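Local structure of DNA polymerase III subunit delta (Bacillus subtilis, 3ZH9) at residues 18-23 / 29-34; 25-30 / 141-146; 149-154 / 183-188. The protein probably acts in the tau-delta-delta' loader complex as the wrench that opens the ring-shaped beta subunit dimer, so that the ring can be placed on primed DNA. One frame throughout, in Å; residues are numbered along the deposited sequence.

Contact 1: residues 18-23 / 29-34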
loop_
_atom_site.group_PDB
_atom_site.type_symbol
_atom_site.label_atom_id
_atom_site.label_comp_id
_atom_site.label_asym_id
_atom_site.label_seq_id
_atom_site.Cartn_x
_atom_site.Cartn_y
_atom_site.Cartn_z
ATOM N N TYR A 18 13.830 -15.723 -6.039
ATOM C CA TYR A 18 13.270 -14.861 -4.981
ATOM C C TYR A 18 11.839 -15.255 -4.692
ATOM O O TYR A 18 11.108 -15.710 -5.577
ATOM C CB TYR A 18 13.247 -13.387 -5.378
ATOM C CG TYR A 18 14.599 -12.760 -5.542
ATOM C CD1 TYR A 18 15.336 -12.959 -6.706
ATOM C CD2 TYR A 18 15.149 -11.980 -4.531
ATOM C CE1 TYR A 18 16.569 -12.377 -6.875
ATOM C CE2 TYR A 18 16.402 -11.409 -4.677
ATOM C CZ TYR A 18 17.102 -11.598 -5.860
ATOM O OH TYR A 18 18.341 -11.035 -6.030
ATOM N N CYS A 19 11.443 -15.064 -3.442
ATOM C CA CYS A 19 10.056 -15.165 -3.068
ATOM C C CYS A 19 9.680 -13.894 -2.327
ATOM O O CYS A 19 10.120 -13.652 -1.179
ATOM C CB CYS A 19 9.782 -16.410 -2.216
ATOM S SG CYS A 19 8.010 -16.569 -1.789
ATOM N N LEU A 20 8.893 -13.069 -3.001
ATOM C CA LEU A 20 8.469 -11.791 -2.447
ATOM C C LEU A 20 7.032 -11.972 -1.968
ATOM O O LEU A 20 6.145 -12.339 -2.748
ATOM C CB LEU A 20 8.549 -10.687 -3.512
ATOM C CG LEU A 20 9.764 -10.693 -4.459
ATOM C CD1 LEU A 20 9.718 -9.526 -5.463
ATOM C CD2 LEU A 20 11.065 -10.668 -3.695
ATOM N N TYR A 21 6.800 -11.750 -0.683
ATOM C CA TYR A 21 5.468 -11.970 -0.130
ATOM C C TYR A 21 5.074 -10.864 0.845
ATOM O O TYR A 21 5.875 -9.988 1.170
ATOM C CB TYR A 21 5.365 -13.353 0.527
ATOM C CG TYR A 21 6.124 -13.461 1.837
ATOM C CD1 TYR A 21 7.494 -13.665 1.848
ATOM C CD2 TYR A 21 5.463 -13.349 3.061
ATOM C CE1 TYR A 21 8.202 -13.758 3.052
ATOM C CE2 TYR A 21 6.153 -13.442 4.271
ATOM C CZ TYR A 21 7.523 -13.643 4.253
ATOM O OH TYR A 21 8.224 -13.728 5.425
ATOM N N GLY A 22 3.829 -10.904 1.301
ATOM C CA GLY A 22 3.289 -9.843 2.137
ATOM C C GLY A 22 2.226 -9.089 1.376
ATOM O O GLY A 22 2.116 -9.198 0.143
ATOM N N LYS A 23 1.445 -8.305 2.104
ATOM C CA LYS A 23 0.307 -7.624 1.507
ATOM C C LYS A 23 0.605 -6.179 1.109
ATOM O O LYS A 23 -0.261 -5.495 0.568
ATOM C CB LYS A 23 -0.919 -7.701 2.430
ATOM C CG LYS A 23 -1.552 -9.088 2.494
ATOM C CD LYS A 23 -2.950 -9.025 3.082
ATOM N N GLN A 29 5.762 -4.401 -5.847
ATOM C CA GLN A 29 5.851 -3.825 -7.181
ATOM C C GLN A 29 7.163 -3.117 -7.362
ATOM O O GLN A 29 7.820 -3.280 -8.378
ATOM C CB GLN A 29 4.708 -2.836 -7.453
ATOM C CG GLN A 29 3.325 -3.464 -7.463
ATOM C CD GLN A 29 3.271 -4.753 -8.269
ATOM O OE1 GLN A 29 4.019 -4.930 -9.237
ATOM N NE2 GLN A 29 2.391 -5.665 -7.865
ATOM N N GLU A 30 7.545 -2.317 -6.377
ATOM C CA GLU A 30 8.769 -1.532 -6.495
ATOM C C GLU A 30 10.003 -2.452 -6.597
ATOM O O GLU A 30 10.939 -2.182 -7.350
ATOM C CB GLU A 30 8.881 -0.570 -5.315
ATOM C CG GLU A 30 10.208 0.136 -5.225
ATOM C CD GLU A 30 10.464 1.042 -6.414
ATOM O OE1 GLU A 30 9.495 1.349 -7.139
ATOM O OE2 GLU A 30 11.628 1.453 -6.620
ATOM N N THR A 31 9.975 -3.557 -5.860
ATOM C CA THR A 31 11.093 -4.505 -5.827
ATOM C C THR A 31 11.213 -5.277 -7.142
ATOM O O THR A 31 12.306 -5.456 -7.680
ATOM C CB THR A 31 10.934 -5.495 -4.635
ATOM O OG1 THR A 31 10.914 -4.753 -3.406
ATOM C CG2 THR A 31 12.080 -6.520 -4.605
ATOM N N VAL A 32 10.078 -5.743 -7.648
ATOM C CA VAL A 32 10.036 -6.412 -8.941
ATOM C C VAL A 32 10.603 -5.482 -10.009
ATOM O O VAL A 32 11.336 -5.900 -10.901
ATOM C CB VAL A 32 8.590 -6.810 -9.307
ATOM C CG1 VAL A 32 8.451 -7.037 -10.806
ATOM C CG2 VAL A 32 8.170 -8.042 -8.526
ATOM N N SER A 33 10.273 -4.202 -9.895
ATOM C CA SER A 33 10.757 -3.213 -10.845
ATOM C C SER A 33 12.278 -3.039 -10.750
ATOM O O SER A 33 12.970 -2.946 -11.768
ATOM C CB SER A 33 10.036 -1.876 -10.624
ATOM O OG SER A 33 10.448 -0.926 -11.584
ATOM N N ARG A 34 12.803 -2.997 -9.527
ATOM C CA ARG A 34 14.248 -2.872 -9.353
ATOM C C ARG A 34 14.962 -4.122 -9.858
ATOM O O ARG A 34 16.090 -4.048 -10.353
ATOM C CB ARG A 34 14.613 -2.588 -7.891
ATOM C CG ARG A 34 14.398 -1.121 -7.481
ATOM C CD ARG A 34 14.327 -0.967 -5.956
ATOM N NE ARG A 34 13.964 0.395 -5.570
ATOM C CZ ARG A 34 14.800 1.287 -5.046
ATOM N NH1 ARG A 34 16.074 0.971 -4.824
ATOM N NH2 ARG A 34 14.359 2.498 -4.727
#

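Contact 2: residues 25-30 / 141-146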
loop_
_atom_site.group_PDB
_atom_site.type_symbol
_atom_site.label_atom_id
_atom_site.label_comp_id
_atom_site.label_asym_id
_atom_site.label_seq_id
_atom_site.Cartn_x
_atom_site.Cartn_y
_atom_site.Cartn_z
ATOM N N THR A 25 1.562 -4.385 -1.402
ATOM C CA THR A 25 1.805 -4.643 -2.818
ATOM C C THR A 25 2.704 -3.605 -3.473
ATOM O O THR A 25 3.416 -3.912 -4.429
ATOM C CB THR A 25 0.497 -4.774 -3.614
ATOM O OG1 THR A 25 -0.238 -3.553 -3.532
ATOM C CG2 THR A 25 -0.348 -5.907 -3.055
ATOM N N TYR A 26 2.685 -2.386 -2.949
ATOM C CA TYR A 26 3.486 -1.317 -3.530
ATOM C C TYR A 26 4.975 -1.657 -3.473
ATOM O O TYR A 26 5.711 -1.431 -4.432
ATOM C CB TYR A 26 3.238 0.022 -2.828
ATOM C CG TYR A 26 4.251 1.053 -3.257
ATOM C CD1 TYR A 26 4.090 1.756 -4.440
ATOM C CD2 TYR A 26 5.392 1.292 -2.498
ATOM C CE1 TYR A 26 5.019 2.682 -4.844
ATOM C CE2 TYR A 26 6.334 2.210 -2.903
ATOM C CZ TYR A 26 6.139 2.901 -4.078
ATOM O OH TYR A 26 7.065 3.821 -4.494
ATOM N N LEU A 27 5.406 -2.192 -2.336
ATOM C CA LEU A 27 6.789 -2.622 -2.164
ATOM C C LEU A 27 7.122 -3.873 -2.981
ATOM O O LEU A 27 8.248 -4.043 -3.454
ATOM C CB LEU A 27 7.088 -2.865 -0.689
ATOM C CG LEU A 27 7.037 -1.591 0.157
ATOM C CD1 LEU A 27 7.315 -1.897 1.621
ATOM C CD2 LEU A 27 8.031 -0.577 -0.379
ATOM N N LEU A 28 6.148 -4.756 -3.140
ATOM C CA LEU A 28 6.352 -5.887 -4.029
ATOM C C LEU A 28 6.605 -5.341 -5.433
ATOM O O LEU A 28 7.563 -5.729 -6.100
ATOM C CB LEU A 28 5.148 -6.831 -3.992
ATOM C CG LEU A 28 4.937 -7.473 -2.619
ATOM C CD1 LEU A 28 3.778 -8.456 -2.623
ATOM C CD2 LEU A 28 6.219 -8.148 -2.146
ATOM N N GLN A 29 5.762 -4.401 -5.847
ATOM C CA GLN A 29 5.851 -3.825 -7.181
ATOM C C GLN A 29 7.163 -3.117 -7.362
ATOM O O GLN A 29 7.820 -3.280 -8.378
ATOM C CB GLN A 29 4.708 -2.836 -7.453
ATOM C CG GLN A 29 3.325 -3.464 -7.463
ATOM C CD GLN A 29 3.271 -4.753 -8.269
ATOM O OE1 GLN A 29 4.019 -4.930 -9.237
ATOM N NE2 GLN A 29 2.391 -5.665 -7.865
ATOM N N GLU A 30 7.545 -2.317 -6.377
ATOM C CA GLU A 30 8.769 -1.532 -6.495
ATOM C C GLU A 30 10.003 -2.452 -6.597
ATOM O O GLU A 30 10.939 -2.182 -7.350
ATOM C CB GLU A 30 8.881 -0.570 -5.315
ATOM C CG GLU A 30 10.208 0.136 -5.225
ATOM C CD GLU A 30 10.464 1.042 -6.414
ATOM O OE1 GLU A 30 9.495 1.349 -7.139
ATOM O OE2 GLU A 30 11.628 1.453 -6.620
ATOM N N MET A 141 11.617 -12.325 0.945
ATOM C CA MET A 141 11.486 -10.931 1.323
ATOM C C MET A 141 10.042 -10.664 1.679
ATOM O O MET A 141 9.129 -10.885 0.882
ATOM C CB MET A 141 11.916 -10.022 0.185
ATOM C CG MET A 141 11.943 -8.557 0.558
ATOM S SD MET A 141 11.663 -7.470 -0.862
ATOM C CE MET A 141 9.900 -7.615 -1.175
ATOM N N GLU A 142 9.823 -10.195 2.889
ATOM C CA GLU A 142 8.467 -9.884 3.296
ATOM C C GLU A 142 8.204 -8.392 3.183
ATOM O O GLU A 142 8.948 -7.595 3.750
ATOM C CB GLU A 142 8.241 -10.328 4.732
ATOM C CG GLU A 142 6.882 -9.949 5.245
ATOM C CD GLU A 142 6.740 -10.245 6.715
ATOM O OE1 GLU A 142 7.740 -10.081 7.446
ATOM O OE2 GLU A 142 5.637 -10.643 7.132
ATOM N N ALA A 143 7.147 -8.016 2.462
ATOM C CA ALA A 143 6.685 -6.627 2.459
ATOM C C ALA A 143 5.377 -6.514 3.244
ATOM O O ALA A 143 4.284 -6.518 2.666
ATOM C CB ALA A 143 6.494 -6.118 1.041
ATOM N N LYS A 144 5.478 -6.414 4.561
ATOM C CA LYS A 144 4.266 -6.404 5.361
ATOM C C LYS A 144 3.657 -5.014 5.486
ATOM O O LYS A 144 4.323 -4.005 5.271
ATOM C CB LYS A 144 4.478 -7.050 6.731
ATOM C CG LYS A 144 5.335 -6.275 7.689
ATOM C CD LYS A 144 5.225 -6.882 9.077
ATOM C CE LYS A 144 6.100 -6.151 10.073
ATOM N NZ LYS A 144 5.815 -6.586 11.466
ATOM N N GLU A 145 2.372 -4.976 5.816
ATOM C CA GLU A 145 1.715 -3.719 6.091
ATOM C C GLU A 145 2.162 -3.233 7.459
ATOM O O GLU A 145 2.215 -3.997 8.407
ATOM C CB GLU A 145 0.208 -3.897 6.038
ATOM C CG GLU A 145 -0.305 -4.163 4.651
ATOM C CD GLU A 145 -1.773 -4.501 4.659
ATOM O OE1 GLU A 145 -2.143 -5.471 5.360
ATOM O OE2 GLU A 145 -2.546 -3.788 3.980
ATOM N N LEU A 146 2.497 -1.957 7.548
ATOM C CA LEU A 146 3.117 -1.429 8.745
ATOM C C LEU A 146 2.112 -0.659 9.580
ATOM O O LEU A 146 1.119 -0.130 9.067
ATOM C CB LEU A 146 4.296 -0.514 8.382
ATOM C CG LEU A 146 5.324 -1.095 7.419
ATOM C CD1 LEU A 146 6.405 -0.069 7.140
ATOM C CD2 LEU A 146 5.924 -2.409 7.969
#

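Contact 3: residues 149-154 / 183-188. With SO4 (sulfate ion), chain B.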
loop_
_atom_site.group_PDB
_atom_site.type_symbol
_atom_site.label_atom_id
_atom_site.label_comp_id
_atom_site.label_asym_id
_atom_site.label_seq_id
_atom_site.Cartn_x
_atom_site.Cartn_y
_atom_site.Cartn_z
ATOM N N LYS A 149 4.263 3.144 13.991
ATOM C CA LYS A 149 5.658 3.162 14.424
ATOM C C LYS A 149 6.580 2.541 13.383
ATOM O O LYS A 149 7.654 3.068 13.106
ATOM C CB LYS A 149 5.823 2.446 15.764
ATOM C CG LYS A 149 7.267 2.340 16.227
ATOM N N GLU A 150 6.154 1.417 12.812
ATOM C CA GLU A 150 6.940 0.739 11.782
ATOM C C GLU A 150 7.094 1.644 10.569
ATOM O O GLU A 150 8.132 1.643 9.906
ATOM C CB GLU A 150 6.274 -0.579 11.377
ATOM C CG GLU A 150 6.293 -1.641 12.469
ATOM C CD GLU A 150 5.343 -2.800 12.198
ATOM O OE1 GLU A 150 4.252 -2.571 11.634
ATOM O OE2 GLU A 150 5.688 -3.942 12.561
ATOM N N THR A 151 6.049 2.422 10.290
ATOM C CA THR A 151 6.041 3.298 9.135
ATOM C C THR A 151 7.088 4.402 9.288
ATOM O O THR A 151 7.749 4.770 8.323
ATOM C CB THR A 151 4.630 3.874 8.859
ATOM O OG1 THR A 151 3.718 2.792 8.652
ATOM C CG2 THR A 151 4.640 4.729 7.607
ATOM N N THR A 152 7.260 4.904 10.507
ATOM C CA THR A 152 8.331 5.854 10.792
ATOM C C THR A 152 9.738 5.274 10.553
ATOM O O THR A 152 10.569 5.895 9.895
ATOM C CB THR A 152 8.219 6.404 12.224
ATOM O OG1 THR A 152 6.973 7.090 12.355
ATOM C CG2 THR A 152 9.350 7.386 12.514
ATOM N N ASP A 153 10.012 4.089 11.078
ATOM C CA ASP A 153 11.314 3.452 10.831
ATOM C C ASP A 153 11.541 3.213 9.339
ATOM O O ASP A 153 12.627 3.440 8.815
ATOM C CB ASP A 153 11.460 2.128 11.603
ATOM C CG ASP A 153 11.422 2.316 13.106
ATOM O OD1 ASP A 153 11.484 3.477 13.569
ATOM O OD2 ASP A 153 11.336 1.297 13.828
ATOM N N PHE A 154 10.516 2.738 8.648
ATOM C CA PHE A 154 10.628 2.571 7.209
ATOM C C PHE A 154 11.059 3.867 6.517
ATOM O O PHE A 154 11.922 3.854 5.644
ATOM C CB PHE A 154 9.307 2.088 6.633
ATOM C CG PHE A 154 9.220 2.221 5.146
ATOM C CD1 PHE A 154 9.643 1.198 4.325
ATOM C CD2 PHE A 154 8.699 3.375 4.568
ATOM C CE1 PHE A 154 9.562 1.318 2.947
ATOM C CE2 PHE A 154 8.611 3.501 3.198
ATOM C CZ PHE A 154 9.046 2.466 2.384
ATOM N N SER A 183 3.597 4.408 -0.665
ATOM C CA SER A 183 3.861 4.947 -1.995
ATOM C C SER A 183 4.060 6.473 -1.952
ATOM O O SER A 183 4.885 7.027 -2.678
ATOM C CB SER A 183 2.712 4.591 -2.944
ATOM O OG SER A 183 1.532 5.296 -2.593
ATOM N N SER A 184 3.299 7.137 -1.088
ATOM C CA SER A 184 3.402 8.578 -0.903
ATOM C C SER A 184 4.663 8.939 -0.133
ATOM O O SER A 184 5.342 9.913 -0.461
ATOM C CB SER A 184 2.171 9.116 -0.177
ATOM O OG SER A 184 0.997 8.769 -0.885
ATOM N N ILE A 185 4.985 8.154 0.886
ATOM C CA ILE A 185 6.220 8.376 1.622
ATOM C C ILE A 185 7.432 8.224 0.693
ATOM O O ILE A 185 8.361 9.015 0.750
ATOM C CB ILE A 185 6.353 7.410 2.814
ATOM C CG1 ILE A 185 5.305 7.719 3.879
ATOM C CG2 ILE A 185 7.736 7.511 3.431
ATOM C CD1 ILE A 185 4.969 6.523 4.757
ATOM N N PHE A 186 7.404 7.207 -0.169
ATOM C CA PHE A 186 8.512 6.956 -1.073
ATOM C C PHE A 186 8.663 8.144 -2.015
ATOM O O PHE A 186 9.740 8.701 -2.193
ATOM C CB PHE A 186 8.277 5.658 -1.875
ATOM C CG PHE A 186 9.385 5.346 -2.834
ATOM C CD1 PHE A 186 9.441 5.963 -4.075
ATOM C CD2 PHE A 186 10.384 4.446 -2.490
ATOM C CE1 PHE A 186 10.483 5.672 -4.975
ATOM C CE2 PHE A 186 11.429 4.155 -3.368
ATOM C CZ PHE A 186 11.482 4.768 -4.616
ATOM N N GLN A 187 7.556 8.533 -2.613
ATOM C CA GLN A 187 7.540 9.689 -3.478
ATOM C C GLN A 187 8.062 10.972 -2.796
ATOM O O GLN A 187 8.905 11.679 -3.352
ATOM C CB GLN A 187 6.131 9.886 -4.024
ATOM C CG GLN A 187 5.944 11.176 -4.801
ATOM C CD GLN A 187 4.541 11.317 -5.368
ATOM O OE1 GLN A 187 3.766 10.354 -5.392
ATOM N NE2 GLN A 187 4.208 12.518 -5.825
ATOM N N GLU A 188 7.569 11.275 -1.602
ATOM C CA GLU A 188 7.945 12.516 -0.931
ATOM C C GLU A 188 9.397 12.474 -0.448
ATOM O O GLU A 188 10.094 13.487 -0.482
ATOM C CB GLU A 188 6.998 12.831 0.239
ATOM C CG GLU A 188 5.541 13.015 -0.159
ATOM C CD GLU A 188 5.317 14.128 -1.204
ATOM O OE1 GLU A 188 6.156 15.041 -1.330
ATOM O OE2 GLU A 188 4.286 14.087 -1.904
HETATM S S SO4 B . -0.112 2.559 -0.850
HETATM O O1 SO4 B . 1.261 2.313 -0.406
HETATM O O2 SO4 B . -0.969 2.713 0.329
HETATM O O3 SO4 B . -0.555 1.423 -1.662
HETATM O O4 SO4 B . -0.204 3.781 -1.649
#

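Contact 1: residues 18-23 / 29-34
Leu20 in strand 17-21 and Thr31 in helix 25-39 bring the two backbones closest, with the Leu20 CA and Thr31 CA atoms 8.4 Å apart. The chain leaves the strand, turns through Gly22 and Lys23, and comes back as the helix that lies over the sheet. In P-loop NTPase folds this turn, between the first strand and the next helix, is the place of the P-loop, though delta is probably no ATPase itself.

The contact is small, buried and apolar. Leu20 supplies one side of it through a single methyl, CD1. This methyl is anti to CA (chi2 -180°), so it stands at the far end of an extended side chain and reaches the helix. It meets two neighbouring helix residues. Val32 CG2 lies 3.7 Å from Leu20 CD1, and Thr31 CG2 lies 3.9 Å from the same Leu20 CD1. Both side chains are angled across the leucine.

Thr31 splits its two branches. Its methyl faces the strand, while OG1 is hydrogen-bonded to Leu27 O, one turn earlier, and to Trp6 NE1. The polar atom is thus satisfied inside an apolar layer. On another side of the helix, Arg34 NE makes a salt bridge to Glu30 OE2 at 2.8 Å, using the anti lone pair of the carboxylate oxygen. Arg34 also makes a cation-pi contact with Trp6.

Strand 17-21 runs between strands 113-119 and 139-142 in the parallel sheet. Leu118 of strand 113-119 touches both Leu20 and Val32. Met141 of strand 139-142 and Val2 and Val5 of helix 2-10 pack on Thr31.

Contact 2: residues 25-30 / 141-146
Ala143 presses its single methyl into the notch between Leu27 and Leu28 at the start of helix 25-39. On one side of the notch is Leu27 CB, 3.7 Å from Ala143 CB. On the other is Leu28 CD2, 3.8 Å from Ala143 CB. The bump is small, so the backbones come close: Leu27 CA and Ala143 CA are 6.1 Å apart.

Leu28 is a bump in its turn. Its CD2 sits in the shallow hollow formed by Ala143 CB and Met141 CE, with Met141 CE 3.8 Å from Leu28 CD2. The methionine chain bends at its sulfur (chi3 75°), which carries CE round toward the leucine. Leu28 and Met141 run antiparallel to each other and meet at their methyl ends.

This is helix-on-sheet packing in the alpha/beta domain of the P-loop NTPase type. The helix that follows the first strand here also covers the end of strand 139-142, an outermost strand of the sheet, and the chain just beyond it.

Ala143 is held by backbone hydrogen bonds to Tyr21 and Glu24. Leu28 and Met141 both touch Leu20 of the adjacent strand 17-21. Leu27 continues past Ala143 to Val2 of helix 2-10 and Leu182 of helix 182-195.

Contact 3: residues 149-154 / 183-188
Ile185 fits against Thr151 and Phe154, joining helix 182-195 to helix 148-160. With helix 168-177 these form part of a helical unit that follows the sheet domain. This is consistent with the small helical lid domain of AAA+ proteins.

Ile185 is the central residue and uses two separate branches. Its CB points at the other helix. From there chi1 (-68°) sends CG1 and CG2 to two different partners. The longer branch ends in CD1, which meets the methyl of Thr151. Thr151 CG2 and Ile185 CD1 are 3.4 Å apart, tighter than usual for two carbons. The shorter branch, CG2, goes to Phe154. Ile185 CG2 lies 4.1 Å from Phe154 CE2, at the ring edge and near its plane. The ring therefore offers its rim to the isoleucine and not a face. Both side chains run at a slant to Ile185.

The CB of Phe154 is directed at helix 182-195, and chi1 of 165° carries the ring out to Ile185 CG2. Its ring also meets that of Phe3, with the planes about 35° apart. Thr151 turns only its methyl to Ile185. Its OG1 is hydrogen-bonded to Asn147 O, just ahead of the helix. Val175 of helix 168-177 touches both Thr151 and Ile185, and closes the apolar cluster from a third helix.

Near the start of helix 182-195, Ser183 binds a sulfate, probably from the crystallisation liquor. His181 ND1 is a further partner of this ion. The Ser183 side chain lies close to SO4 O4, at a distance too short to be taken at face value. The backbone bond is more regular: Ser183 N to SO4 O1 is 3.1 Å, with an N-H...O angle of 160°.

Overall arrangement
Contacts 1 and 2 are neighbours, with centres about 6 Å apart. They share helix 25-39 and residues Gln29 and Glu30, and they reach adjacent strands of one parallel sheet, 17-21 and 139-142. Backbone pairing of Cys19 with Met141 and of Tyr21 with Ala143 joins them. Contact 3 comes later in the chain. Its centre is about 12 Å from that of contact 2 and about 17 Å from that of contact 1. Strand 139-142 is followed, after the short connection 143-147, by helix 148-160. A Lys144-Glu150 salt bridge spans this passage, and Tyr26 packs on Ser183 and Phe186. The helical unit is thus fitted against the sheet domain.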